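Local atomic coordinates of fumarylacetoacetate hydrolase (Burkholderia xenovorans, PDB entry 5TI1), a protein that probably hydrolyses fumarylacetoacetate to fumarate and acetoacetate, the last step of phenylalanine and tyrosine breakdown, using a bound divalent metal ion. Residues T198-P203 and T281-I286; R202-L207 and P215-C220; D224-T229 and L258-A263; D265-E270 and F277-F282. All coordinates share one frame; numbering follows the deposited sequence.

Contact 1: T198-P203 and T281-I286; sequences TPVRRP and TFATTI. With NA (sodium ion), chain L.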
loop_
_atom_site.group_PDB
_atom_site.type_symbol
_atom_site.label_atom_id
_atom_site.label_comp_id
_atom_site.label_asym_id
_atom_site.label_seq_id
_atom_site.Cartn_x
_atom_site.Cartn_y
_atom_site.Cartn_z
ATOM N N THR B 198 -0.067 -19.679 -6.597
ATOM C CA THR B 198 -0.297 -18.778 -7.718
ATOM C C THR B 198 0.941 -18.771 -8.595
ATOM O O THR B 198 2.041 -18.520 -8.089
ATOM C CB THR B 198 -0.596 -17.355 -7.233
ATOM O OG1 THR B 198 -1.638 -17.385 -6.243
ATOM C CG2 THR B 198 -1.014 -16.494 -8.396
ATOM N N PRO B 199 0.826 -19.067 -9.889
ATOM C CA PRO B 199 1.988 -18.943 -10.773
ATOM C C PRO B 199 2.436 -17.496 -10.880
ATOM O O PRO B 199 1.634 -16.561 -10.796
ATOM C CB PRO B 199 1.472 -19.470 -12.121
ATOM C CG PRO B 199 0.003 -19.300 -12.059
ATOM C CD PRO B 199 -0.381 -19.501 -10.608
ATOM N N VAL B 200 3.735 -17.314 -11.076
ATOM C CA VAL B 200 4.345 -15.993 -11.099
ATOM C C VAL B 200 5.006 -15.805 -12.445
ATOM O O VAL B 200 5.882 -16.589 -12.829
ATOM C CB VAL B 200 5.370 -15.818 -9.971
ATOM C CG1 VAL B 200 6.076 -14.480 -10.126
ATOM C CG2 VAL B 200 4.680 -15.918 -8.618
ATOM N N ARG B 201 4.614 -14.765 -13.159
ATOM C CA ARG B 201 5.139 -14.588 -14.501
ATOM C C ARG B 201 6.406 -13.760 -14.441
ATOM O O ARG B 201 6.435 -12.704 -13.790
ATOM C CB ARG B 201 4.129 -13.928 -15.431
ATOM C CG ARG B 201 4.677 -13.930 -16.858
ATOM C CD ARG B 201 3.655 -13.607 -17.908
ATOM N NE ARG B 201 2.486 -14.490 -17.908
ATOM C CZ ARG B 201 2.386 -15.639 -18.575
ATOM N NH1 ARG B 201 3.404 -16.103 -19.295
ATOM N NH2 ARG B 201 1.262 -16.337 -18.504
ATOM N N ARG B 202 7.453 -14.251 -15.103
ATOM C CA ARG B 202 8.700 -13.518 -15.213
ATOM C C ARG B 202 8.408 -12.133 -15.778
ATOM O O ARG B 202 7.797 -12.027 -16.855
ATOM C CB ARG B 202 9.698 -14.253 -16.108
ATOM C CG ARG B 202 11.020 -13.505 -16.345
ATOM C CD ARG B 202 11.961 -14.304 -17.270
ATOM N NE ARG B 202 12.231 -15.644 -16.754
ATOM C CZ ARG B 202 13.186 -15.928 -15.872
ATOM N NH1 ARG B 202 13.977 -14.964 -15.416
ATOM N NH2 ARG B 202 13.352 -17.180 -15.439
ATOM N N PRO B 203 8.788 -11.066 -15.086
ATOM C CA PRO B 203 8.491 -9.717 -15.581
ATOM C C PRO B 203 9.406 -9.298 -16.719
ATOM O O PRO B 203 10.586 -9.652 -16.758
ATOM C CB PRO B 203 8.717 -8.836 -14.345
ATOM C CG PRO B 203 9.708 -9.623 -13.490
ATOM C CD PRO B 203 9.338 -11.063 -13.715
ATOM N N THR B 281 7.084 -5.432 -7.152
ATOM C CA THR B 281 5.638 -5.388 -7.060
ATOM C C THR B 281 4.942 -6.324 -8.034
ATOM O O THR B 281 3.709 -6.362 -8.038
ATOM C CB THR B 281 5.140 -3.968 -7.312
ATOM O OG1 THR B 281 5.459 -3.603 -8.660
ATOM C CG2 THR B 281 5.788 -2.983 -6.326
ATOM N N PHE B 282 5.683 -7.061 -8.870
ATOM C CA PHE B 282 5.021 -7.955 -9.817
ATOM C C PHE B 282 4.425 -9.186 -9.132
ATOM O O PHE B 282 3.523 -9.814 -9.695
ATOM C CB PHE B 282 5.995 -8.375 -10.929
ATOM C CG PHE B 282 7.170 -9.186 -10.446
ATOM C CD1 PHE B 282 8.344 -8.567 -10.056
ATOM C CD2 PHE B 282 7.101 -10.569 -10.405
ATOM C CE1 PHE B 282 9.427 -9.313 -9.612
ATOM C CE2 PHE B 282 8.172 -11.321 -9.968
ATOM C CZ PHE B 282 9.339 -10.694 -9.567
ATOM N N ALA B 283 4.889 -9.525 -7.930
ATOM C CA ALA B 283 4.390 -10.688 -7.196
ATOM C C ALA B 283 5.033 -10.784 -5.820
ATOM O O ALA B 283 6.245 -10.608 -5.684
ATOM C CB ALA B 283 4.662 -11.991 -7.955
ATOM N N THR B 284 4.225 -11.063 -4.804
ATOM C CA THR B 284 4.705 -11.459 -3.493
ATOM C C THR B 284 3.789 -12.578 -3.031
ATOM O O THR B 284 2.567 -12.438 -3.110
ATOM C CB THR B 284 4.690 -10.280 -2.506
ATOM O OG1 THR B 284 5.555 -9.237 -2.981
ATOM C CG2 THR B 284 5.161 -10.735 -1.135
ATOM N N THR B 285 4.362 -13.702 -2.597
ATOM C CA THR B 285 3.570 -14.869 -2.226
ATOM C C THR B 285 3.599 -15.062 -0.712
ATOM O O THR B 285 4.651 -14.930 -0.082
ATOM C CB THR B 285 4.084 -16.133 -2.942
ATOM O OG1 THR B 285 4.062 -15.926 -4.357
ATOM C CG2 THR B 285 3.214 -17.340 -2.624
ATOM N N ILE B 286 2.443 -15.362 -0.119
ATOM C CA ILE B 286 2.419 -15.780 1.278
ATOM C C ILE B 286 1.746 -17.143 1.406
ATOM O O ILE B 286 0.918 -17.546 0.580
ATOM C CB ILE B 286 1.740 -14.750 2.215
ATOM C CG1 ILE B 286 0.269 -14.521 1.842
ATOM C CG2 ILE B 286 2.521 -13.437 2.216
ATOM C CD1 ILE B 286 -0.481 -13.641 2.869
HETATM NA NA NA L . 7.902 -9.244 -4.645
HETATM O O HOH W 1 2.904 -18.034 -5.642
#
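Pro203 lays its ring on the benzyl group of Phe282, with CG almost directly above the middle of the aromatic ring: the Pro203 CG to Phe282 centroid distance is 3.8 Å, 8° off the ring normal, a CH-pi contact. At the rim of the same ring Val200 CG1 lies in the ring plane, 3.8 Å from Phe282 CE2. That methyl, anti to the backbone N (chi1 174°), also meets Ala283 CB at 3.6 Å, so one branch of Val200 fills the angle between the aromatic edge and the alanine. This is the tight half, and Ser363 of the second subunit also packs on Pro203 and Phe282. Toward Thr198, which is partly exposed, the segments draw apart and a water bridges them, donating to Thr198 O at 2.6 Å and accepting from Thr285 OG1 at 2.7 Å; Thr285 OG1 is also hydrogen-bonded to Trp261 NE1. No direct hydrogen bond joins 198-203 to 281-286. Behind the apolar layer, Ala283 O (2.4 Å) and Thr284 OG1 bind the sodium ion, which Asp260, Trp261 and Lys280 complete. The contact thus joins two sheets through apolar groups, while the polar groups of 283-284 serve the ion.

Contact 2: R202-L207 and P215-C220; sequences RPNGQL and PVFGAC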
loop_
_atom_site.group_PDB
_atom_site.type_symbol
_atom_site.label_atom_id
_atom_site.label_comp_id
_atom_site.label_asym_id
_atom_site.label_seq_id
_atom_site.Cartn_x
_atom_site.Cartn_y
_atom_site.Cartn_z
ATOM N N ARG B 202 7.453 -14.251 -15.103
ATOM C CA ARG B 202 8.700 -13.518 -15.213
ATOM C C ARG B 202 8.408 -12.133 -15.778
ATOM O O ARG B 202 7.797 -12.027 -16.855
ATOM C CB ARG B 202 9.698 -14.253 -16.108
ATOM C CG ARG B 202 11.020 -13.505 -16.345
ATOM C CD ARG B 202 11.961 -14.304 -17.270
ATOM N NE ARG B 202 12.231 -15.644 -16.754
ATOM C CZ ARG B 202 13.186 -15.928 -15.872
ATOM N NH1 ARG B 202 13.977 -14.964 -15.416
ATOM N NH2 ARG B 202 13.352 -17.180 -15.439
ATOM N N PRO B 203 8.788 -11.066 -15.086
ATOM C CA PRO B 203 8.491 -9.717 -15.581
ATOM C C PRO B 203 9.406 -9.298 -16.719
ATOM O O PRO B 203 10.586 -9.652 -16.758
ATOM C CB PRO B 203 8.717 -8.836 -14.345
ATOM C CG PRO B 203 9.708 -9.623 -13.490
ATOM C CD PRO B 203 9.338 -11.063 -13.715
ATOM N N ASN B 204 8.842 -8.555 -17.667
ATOM C CA ASN B 204 9.645 -7.712 -18.535
ATOM C C ASN B 204 9.856 -6.360 -17.859
ATOM O O ASN B 204 9.124 -5.985 -16.947
ATOM C CB ASN B 204 8.971 -7.515 -19.889
ATOM C CG ASN B 204 8.853 -8.805 -20.672
ATOM O OD1 ASN B 204 9.823 -9.539 -20.833
ATOM N ND2 ASN B 204 7.654 -9.099 -21.139
ATOM N N GLY B 205 10.865 -5.631 -18.317
ATOM C CA GLY B 205 11.121 -4.311 -17.762
ATOM C C GLY B 205 12.350 -3.702 -18.394
ATOM O O GLY B 205 12.918 -4.251 -19.339
ATOM N N GLN B 206 12.760 -2.556 -17.856
ATOM C CA GLN B 206 13.967 -1.889 -18.327
ATOM C C GLN B 206 15.192 -2.526 -17.688
ATOM O O GLN B 206 15.254 -2.684 -16.465
ATOM C CB GLN B 206 13.928 -0.391 -18.009
ATOM C CG GLN B 206 12.786 0.363 -18.674
ATOM C CD GLN B 206 13.043 1.860 -18.777
ATOM O OE1 GLN B 206 14.189 2.318 -18.712
ATOM N NE2 GLN B 206 11.969 2.632 -18.945
ATOM N N LEU B 207 16.163 -2.883 -18.518
ATOM C CA LEU B 207 17.406 -3.501 -18.089
ATOM C C LEU B 207 18.562 -2.627 -18.549
ATOM O O LEU B 207 18.565 -2.140 -19.684
ATOM C CB LEU B 207 17.552 -4.918 -18.673
ATOM C CG LEU B 207 16.347 -5.853 -18.564
ATOM C CD1 LEU B 207 16.562 -7.149 -19.372
ATOM C CD2 LEU B 207 16.070 -6.151 -17.098
ATOM N N PRO B 215 19.156 2.088 -21.565
ATOM C CA PRO B 215 18.578 0.798 -21.178
ATOM C C PRO B 215 17.788 0.145 -22.307
ATOM O O PRO B 215 17.385 0.777 -23.286
ATOM C CB PRO B 215 17.658 1.158 -20.006
ATOM C CG PRO B 215 17.299 2.573 -20.246
ATOM C CD PRO B 215 18.539 3.201 -20.821
ATOM N N VAL B 216 17.560 -1.154 -22.137
ATOM C CA VAL B 216 16.767 -1.947 -23.061
ATOM C C VAL B 216 15.519 -2.431 -22.336
ATOM O O VAL B 216 15.433 -2.414 -21.103
ATOM C CB VAL B 216 17.553 -3.146 -23.625
ATOM C CG1 VAL B 216 18.731 -2.667 -24.457
ATOM C CG2 VAL B 216 18.015 -4.045 -22.488
ATOM N N PHE B 217 14.541 -2.856 -23.128
ATOM C CA PHE B 217 13.335 -3.509 -22.640
ATOM C C PHE B 217 13.461 -5.007 -22.895
ATOM O O PHE B 217 13.717 -5.415 -24.024
ATOM C CB PHE B 217 12.107 -2.949 -23.357
ATOM C CG PHE B 217 10.807 -3.539 -22.890
ATOM C CD1 PHE B 217 10.184 -3.052 -21.757
ATOM C CD2 PHE B 217 10.209 -4.571 -23.584
ATOM C CE1 PHE B 217 8.992 -3.580 -21.327
ATOM C CE2 PHE B 217 9.013 -5.103 -23.154
ATOM C CZ PHE B 217 8.408 -4.598 -22.023
ATOM N N GLY B 218 13.289 -5.821 -21.859
ATOM C CA GLY B 218 13.425 -7.250 -22.087
ATOM C C GLY B 218 13.066 -8.058 -20.859
ATOM O O GLY B 218 12.754 -7.518 -19.795
ATOM N N ALA B 219 13.121 -9.377 -21.021
ATOM C CA ALA B 219 12.786 -10.271 -19.922
ATOM C C ALA B 219 13.849 -10.190 -18.837
ATOM O O ALA B 219 15.051 -10.224 -19.121
ATOM C CB ALA B 219 12.645 -11.709 -20.417
ATOM N N CYS B 220 13.395 -10.052 -17.593
ATOM C CA CYS B 220 14.272 -10.139 -16.430
ATOM C C CYS B 220 15.196 -11.355 -16.505
ATOM O O CYS B 220 14.750 -12.474 -16.768
ATOM C CB CYS B 220 13.399 -10.210 -15.177
ATOM S SG CYS B 220 14.196 -10.908 -13.773
#
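Val216 O accepts the shortest bond between these segments, from Leu207 N at 2.7 Å, and the return bond from Val216 N to Leu207 O completes the first pair of an antiparallel beta hairpin made by strands 200-207 and 216-219. Gly205 and Gly218 form the next hydrogen-bonded pair, while Asn204-Ala219 and Gln206-Phe217 are non-hydrogen-bonded pairs. Past them, Cys220 N reaches Pro203 O at 3.0 Å.

On the side of Asn204 and Gln206, the Phe217 ring leans toward the partner strand, its CZ 3.7 Å from Asn204 CB; the exposed ring also meets Tyr313 of the second subunit. Gln206 runs beside Pro215, pointing the same way, with its OE1 3.5 Å from Pro215 CG. That OE1 is hydrogen-bonded to Trp269 NE1, and Gln206 NE2 to Tyr313 OH and Glu181 O of the second subunit, which ties the hairpin into the dimer interface. On the other side, Leu207 sends CD1 along the opposing backbone to within 3.4 Å of Ala219 O.

At the end away from the turn, Arg202 NE is salt-bridged to Asp413 OD1. The bend of Arg202 at chi3 (-56°) turns the guanidinium so that Arg202 NH1 reaches Cys220 O, donating to it at 2.9 Å from above the carbonyl plane.

Contact 3: D224-T229 and L258-A263; sequences DIELET and LNDWSA. With MG (magnesium ion), chain K; NA (sodium ion), chain L.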
loop_
_atom_site.group_PDB
_atom_site.type_symbol
_atom_site.label_atom_id
_atom_site.label_comp_id
_atom_site.label_asym_id
_atom_site.label_seq_id
_atom_site.Cartn_x
_atom_site.Cartn_y
_atom_site.Cartn_z
ATOM N N ASP B 224 14.705 -13.758 -8.579
ATOM C CA ASP B 224 15.179 -14.313 -7.323
ATOM C C ASP B 224 14.025 -14.396 -6.334
ATOM O O ASP B 224 12.995 -13.730 -6.483
ATOM C CB ASP B 224 16.336 -13.465 -6.761
ATOM C CG ASP B 224 17.188 -14.219 -5.748
ATOM O OD1 ASP B 224 16.869 -15.387 -5.446
ATOM O OD2 ASP B 224 18.184 -13.645 -5.258
ATOM N N ILE B 225 14.204 -15.254 -5.332
ATOM C CA ILE B 225 13.324 -15.285 -4.168
ATOM C C ILE B 225 13.847 -14.313 -3.127
ATOM O O ILE B 225 14.992 -13.852 -3.204
ATOM C CB ILE B 225 13.240 -16.686 -3.539
ATOM C CG1 ILE B 225 14.547 -16.986 -2.795
ATOM C CG2 ILE B 225 12.918 -17.737 -4.589
ATOM C CD1 ILE B 225 14.552 -18.287 -2.054
ATOM N N GLU B 226 13.022 -14.026 -2.128
ATOM C CA GLU B 226 13.498 -13.493 -0.857
ATOM C C GLU B 226 12.744 -14.243 0.225
ATOM O O GLU B 226 11.531 -14.055 0.383
ATOM C CB GLU B 226 13.297 -11.980 -0.740
ATOM C CG GLU B 226 14.118 -11.202 -1.762
ATOM C CD GLU B 226 14.472 -9.801 -1.309
ATOM O OE1 GLU B 226 15.545 -9.298 -1.703
ATOM O OE2 GLU B 226 13.682 -9.206 -0.562
ATOM N N LEU B 227 13.457 -15.134 0.918
ATOM C CA LEU B 227 12.884 -15.900 2.016
ATOM C C LEU B 227 12.625 -14.970 3.188
ATOM O O LEU B 227 13.560 -14.346 3.705
ATOM C CB LEU B 227 13.826 -17.028 2.433
ATOM C CG LEU B 227 13.546 -17.614 3.822
ATOM C CD1 LEU B 227 12.257 -18.403 3.825
ATOM C CD2 LEU B 227 14.694 -18.510 4.250
ATOM N N GLU B 228 11.361 -14.873 3.601
ATOM C CA GLU B 228 10.962 -13.978 4.678
ATOM C C GLU B 228 9.809 -14.588 5.459
ATOM O O GLU B 228 9.179 -15.557 5.034
ATOM C CB GLU B 228 10.518 -12.612 4.138
ATOM C CG GLU B 228 11.503 -11.943 3.201
ATOM C CD GLU B 228 11.115 -10.523 2.888
ATOM O OE1 GLU B 228 11.583 -9.984 1.865
ATOM O OE2 GLU B 228 10.337 -9.953 3.674
ATOM N N THR B 229 9.516 -13.986 6.605
ATOM C CA THR B 229 8.224 -14.155 7.248
ATOM C C THR B 229 7.446 -12.845 7.162
ATOM O O THR B 229 8.015 -11.755 7.035
ATOM C CB THR B 229 8.366 -14.547 8.715
ATOM O OG1 THR B 229 8.919 -13.441 9.418
ATOM C CG2 THR B 229 9.294 -15.773 8.879
ATOM N N LEU B 258 6.606 -15.791 3.601
ATOM C CA LEU B 258 6.510 -14.712 2.620
ATOM C C LEU B 258 7.696 -14.793 1.672
ATOM O O LEU B 258 8.850 -14.729 2.108
ATOM C CB LEU B 258 6.454 -13.339 3.313
ATOM C CG LEU B 258 6.100 -12.098 2.470
ATOM C CD1 LEU B 258 5.530 -10.960 3.358
ATOM C CD2 LEU B 258 7.290 -11.586 1.684
ATOM N N ASN B 259 7.412 -14.942 0.377
ATOM C CA ASN B 259 8.431 -14.927 -0.661
ATOM C C ASN B 259 8.273 -13.627 -1.439
ATOM O O ASN B 259 7.343 -13.485 -2.244
ATOM C CB ASN B 259 8.310 -16.138 -1.586
ATOM C CG ASN B 259 9.416 -16.180 -2.634
ATOM O OD1 ASN B 259 10.260 -15.273 -2.690
ATOM N ND2 ASN B 259 9.429 -17.241 -3.463
ATOM N N ASP B 260 9.191 -12.689 -1.209
ATOM C CA ASP B 260 9.175 -11.399 -1.897
ATOM C C ASP B 260 9.970 -11.534 -3.192
ATOM O O ASP B 260 11.149 -11.179 -3.274
ATOM C CB ASP B 260 9.743 -10.307 -0.994
ATOM C CG ASP B 260 9.841 -8.958 -1.690
ATOM O OD1 ASP B 260 9.081 -8.728 -2.660
ATOM O OD2 ASP B 260 10.696 -8.136 -1.277
ATOM N N TRP B 261 9.305 -12.073 -4.220
ATOM C CA TRP B 261 9.934 -12.250 -5.523
ATOM C C TRP B 261 10.594 -10.956 -5.987
ATOM O O TRP B 261 9.996 -9.878 -5.915
ATOM C CB TRP B 261 8.904 -12.703 -6.558
ATOM C CG TRP B 261 8.104 -13.918 -6.185
ATOM C CD1 TRP B 261 6.865 -13.940 -5.602
ATOM C CD2 TRP B 261 8.475 -15.290 -6.390
ATOM N NE1 TRP B 261 6.450 -15.242 -5.420
ATOM C CE2 TRP B 261 7.416 -16.089 -5.900
ATOM C CE3 TRP B 261 9.595 -15.919 -6.935
ATOM C CZ2 TRP B 261 7.438 -17.483 -5.959
ATOM C CZ3 TRP B 261 9.622 -17.309 -6.983
ATOM C CH2 TRP B 261 8.547 -18.074 -6.502
ATOM N N SER B 262 11.830 -11.070 -6.468
ATOM C CA SER B 262 12.640 -9.916 -6.831
ATOM C C SER B 262 13.227 -10.104 -8.220
ATOM O O SER B 262 13.774 -11.168 -8.523
ATOM C CB SER B 262 13.770 -9.706 -5.822
ATOM O OG SER B 262 13.250 -9.276 -4.569
ATOM N N ALA B 263 13.126 -9.063 -9.050
ATOM C CA ALA B 263 13.811 -8.993 -10.342
ATOM C C ALA B 263 15.009 -8.067 -10.157
ATOM O O ALA B 263 14.878 -6.842 -10.239
ATOM C CB ALA B 263 12.872 -8.491 -11.431
HETATM MG MG MG K . 12.131 -8.236 0.609
HETATM NA NA NA L . 7.902 -9.244 -4.645
#
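Glu226 and Asp260 lie side by side and send their carboxylates to one magnesium ion, across neighbouring antiparallel strands of the central mixed sheet. Asp260, the centre of an inverse gamma turn, can be followed outward. Its CB passes 3.4 Å from Glu228 OE1. CG stands anti to the backbone N (chi1 176°) and sits between the two metals, which allows the carboxylate to bridge them: OD1 binds the sodium ion at 2.4 Å, and OD2 binds the magnesium ion at the same length. Glu226 OE2 and Glu228 OE1 bind that magnesium too, each at 2.2 Å, and Asp153 completes its protein ligands. The Asp260 carboxylate plane is nearly perpendicular to those of both glutamates, 88° from Glu226 and 86° from Glu228. Gathering four acidic groups here is probably offset by the two metal ions, with Arg264 salt-bridged to Glu226 OE1.

The backbones hold these ligands in register. Asp260 N donates to Glu226 O, and two bonds link Asp224 with Ser262. Where the regular pairing lapses, the amide of Asn259 steps in: its OD1 accepts from Glu226 N at 3.1 Å. The same OD1 also lies 3.4 Å from Ile225 CB, and Asn259 ND2 lies over one face of the Trp261 ring, offset toward its rim.

Contact 4: D265-E270 and F277-F282; sequences DIQQWE and FNAKTF. With NA (sodium ion), chain L.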
loop_
_atom_site.group_PDB
_atom_site.type_symbol
_atom_site.label_atom_id
_atom_site.label_comp_id
_atom_site.label_asym_id
_atom_site.label_seq_id
_atom_site.Cartn_x
_atom_site.Cartn_y
_atom_site.Cartn_z
ATOM N N ASP B 265 17.919 -7.383 -11.689
ATOM C CA ASP B 265 18.446 -6.503 -12.726
ATOM C C ASP B 265 17.512 -5.326 -12.971
ATOM O O ASP B 265 17.973 -4.198 -13.177
ATOM C CB ASP B 265 18.728 -7.275 -14.024
ATOM C CG ASP B 265 17.582 -8.184 -14.457
ATOM O OD1 ASP B 265 16.587 -8.331 -13.725
ATOM O OD2 ASP B 265 17.690 -8.773 -15.554
ATOM N N ILE B 266 16.196 -5.561 -12.938
ATOM C CA ILE B 266 15.245 -4.453 -12.968
ATOM C C ILE B 266 15.469 -3.539 -11.766
ATOM O O ILE B 266 15.367 -2.310 -11.871
ATOM C CB ILE B 266 13.799 -4.992 -13.022
ATOM C CG1 ILE B 266 13.545 -5.711 -14.355
ATOM C CG2 ILE B 266 12.781 -3.875 -12.845
ATOM C CD1 ILE B 266 12.123 -6.229 -14.513
ATOM N N GLN B 267 15.815 -4.122 -10.613
ATOM C CA GLN B 267 15.959 -3.316 -9.401
ATOM C C GLN B 267 17.163 -2.392 -9.498
ATOM O O GLN B 267 17.078 -1.207 -9.153
ATOM C CB GLN B 267 16.082 -4.213 -8.165
ATOM C CG GLN B 267 16.176 -3.420 -6.849
ATOM C CD GLN B 267 16.331 -4.299 -5.612
ATOM O OE1 GLN B 267 15.365 -4.882 -5.126
ATOM N NE2 GLN B 267 17.551 -4.379 -5.088
ATOM N N GLN B 268 18.297 -2.926 -9.958
ATOM C CA GLN B 268 19.532 -2.153 -10.030
ATOM C C GLN B 268 19.342 -0.860 -10.809
ATOM O O GLN B 268 19.862 0.193 -10.421
ATOM C CB GLN B 268 20.630 -3.001 -10.673
ATOM C CG GLN B 268 22.007 -2.779 -10.096
ATOM C CD GLN B 268 22.127 -3.328 -8.688
ATOM O OE1 GLN B 268 21.759 -2.667 -7.718
ATOM N NE2 GLN B 268 22.639 -4.552 -8.571
ATOM N N TRP B 269 18.581 -0.917 -11.903
ATOM C CA TRP B 269 18.458 0.232 -12.790
ATOM C C TRP B 269 17.441 1.259 -12.293
ATOM O O TRP B 269 17.617 2.456 -12.541
ATOM C CB TRP B 269 18.093 -0.256 -14.193
ATOM C CG TRP B 269 17.711 0.812 -15.175
ATOM C CD1 TRP B 269 16.530 0.908 -15.856
ATOM C CD2 TRP B 269 18.513 1.921 -15.607
ATOM N NE1 TRP B 269 16.548 2.005 -16.689
ATOM C CE2 TRP B 269 17.751 2.645 -16.553
ATOM C CE3 TRP B 269 19.802 2.368 -15.293
ATOM C CZ2 TRP B 269 18.231 3.797 -17.176
ATOM C CZ3 TRP B 269 20.279 3.513 -15.917
ATOM C CH2 TRP B 269 19.492 4.216 -16.846
ATOM N N GLU B 270 16.391 0.830 -11.586
ATOM C CA GLU B 270 15.301 1.738 -11.235
ATOM C C GLU B 270 15.429 2.384 -9.860
ATOM O O GLU B 270 14.787 3.414 -9.628
ATOM C CB GLU B 270 13.960 0.995 -11.268
ATOM C CG GLU B 270 13.801 0.063 -10.075
ATOM C CD GLU B 270 12.491 -0.684 -10.042
ATOM O OE1 GLU B 270 11.584 -0.369 -10.847
ATOM O OE2 GLU B 270 12.377 -1.606 -9.202
ATOM N N PHE B 277 10.946 -0.865 -6.904
ATOM C CA PHE B 277 9.575 -0.587 -7.309
ATOM C C PHE B 277 9.054 -1.693 -8.224
ATOM O O PHE B 277 8.507 -2.687 -7.735
ATOM C CB PHE B 277 9.498 0.790 -7.974
ATOM C CG PHE B 277 8.096 1.234 -8.292
ATOM C CD1 PHE B 277 7.100 1.166 -7.332
ATOM C CD2 PHE B 277 7.781 1.727 -9.543
ATOM C CE1 PHE B 277 5.814 1.586 -7.613
ATOM C CE2 PHE B 277 6.499 2.136 -9.838
ATOM C CZ PHE B 277 5.511 2.067 -8.861
ATOM N N ASN B 278 9.240 -1.556 -9.544
ATOM C CA ASN B 278 8.772 -2.605 -10.451
ATOM C C ASN B 278 9.449 -3.943 -10.167
ATOM O O ASN B 278 8.856 -5.001 -10.392
ATOM C CB ASN B 278 8.998 -2.195 -11.900
ATOM C CG ASN B 278 7.938 -1.231 -12.405
ATOM O OD1 ASN B 278 6.876 -1.066 -11.797
ATOM N ND2 ASN B 278 8.217 -0.607 -13.537
ATOM N N ALA B 279 10.675 -3.917 -9.656
ATOM C CA ALA B 279 11.402 -5.147 -9.386
ATOM C C ALA B 279 10.786 -5.968 -8.268
ATOM O O ALA B 279 11.157 -7.138 -8.113
ATOM C CB ALA B 279 12.842 -4.826 -9.020
ATOM N N LYS B 280 9.880 -5.380 -7.475
ATOM C CA LYS B 280 9.288 -6.051 -6.328
ATOM C C LYS B 280 7.801 -6.304 -6.457
ATOM O O LYS B 280 7.302 -7.279 -5.891
ATOM C CB LYS B 280 9.498 -5.227 -5.052
ATOM C CG LYS B 280 10.944 -4.985 -4.712
ATOM C CD LYS B 280 11.580 -6.244 -4.216
ATOM C CE LYS B 280 12.646 -5.948 -3.185
ATOM N NZ LYS B 280 13.196 -7.233 -2.669
ATOM N N THR B 281 7.084 -5.432 -7.152
ATOM C CA THR B 281 5.638 -5.388 -7.060
ATOM C C THR B 281 4.942 -6.324 -8.034
ATOM O O THR B 281 3.709 -6.362 -8.038
ATOM C CB THR B 281 5.140 -3.968 -7.312
ATOM O OG1 THR B 281 5.459 -3.603 -8.660
ATOM C CG2 THR B 281 5.788 -2.983 -6.326
ATOM N N PHE B 282 5.683 -7.061 -8.870
ATOM C CA PHE B 282 5.021 -7.955 -9.817
ATOM C C PHE B 282 4.425 -9.186 -9.132
ATOM O O PHE B 282 3.523 -9.814 -9.695
ATOM C CB PHE B 282 5.995 -8.375 -10.929
ATOM C CG PHE B 282 7.170 -9.186 -10.446
ATOM C CD1 PHE B 282 8.344 -8.567 -10.056
ATOM C CD2 PHE B 282 7.101 -10.569 -10.405
ATOM C CE1 PHE B 282 9.427 -9.313 -9.612
ATOM C CE2 PHE B 282 8.172 -11.321 -9.968
ATOM C CZ PHE B 282 9.339 -10.694 -9.567
HETATM NA NA NA L . 7.902 -9.244 -4.645
#
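Helix 264-270 and the short, weakly bonded helical turn at 278-281 come closest at Gln267 and Ala279, whose CA atoms are 4.9 Å apart. There Ala279 CB packs against Gln267 CB at 3.4 Å, and Ile266 CG2 touches the same methyl, 3.9 Å from Ala279 CB.

Glu270 carries the polar part. Its CG is placed between the backbone N and the carbonyl carbon (chi1 74°), and from there the extended chain delivers the carboxylate to the N-terminal end of the turn, where three successive amides meet it. Phe277 N and Ala279 N both donate to Glu270 OE2, at 2.8 and 2.9 Å, from opposite faces of the carboxylate plane; Asn278 N donates to Glu270 OE1 at 2.9 Å on its syn side. With both oxygens engaged, the buried carboxylate is fixed in rotation, and its negative charge is probably stabilised by these N-H groups at the start of the turn.

Further along, the side chains of Gln267 and Lys280 cross obliquely, bringing Gln267 OE1 to 3.5 Å from Lys280 CE. Lys280 NZ is hydrogen-bonded to Ser262 OG, and Lys280 O binds the sodium ion. Asn278 ND2 is hydrogen-bonded to His359 O of the second subunit. The Glu270 carboxylate thus receives the first amides of the 278-281 turn, whose Lys280 lies beside the metal centre and next to Gln267, predicted to bind substrate.

Overall arrangement
From the N terminus, strand 200-207 is used first by contact 1 and then by contact 2, which share Arg202 and Pro203. Contact 2 closes a short hairpin loop at 215-220. The chain goes on through 224-229 and returns at 258-263, closing contact 3, and after helix 264-270 a second short loop closes contact 4. Contact 1 closes last, on the stretch that also ends contact 4 (they share Thr281 and Phe282), so the loop of contact 3 is nested within its own; contacts 2, 3 and 4 follow in series. Contact 1 joins the sheet holding the hairpin to the central metal-binding sheet. Contacts 1, 3 and 4 converge on the sodium ion, while contacts 1, 2 and 4 also face the second subunit.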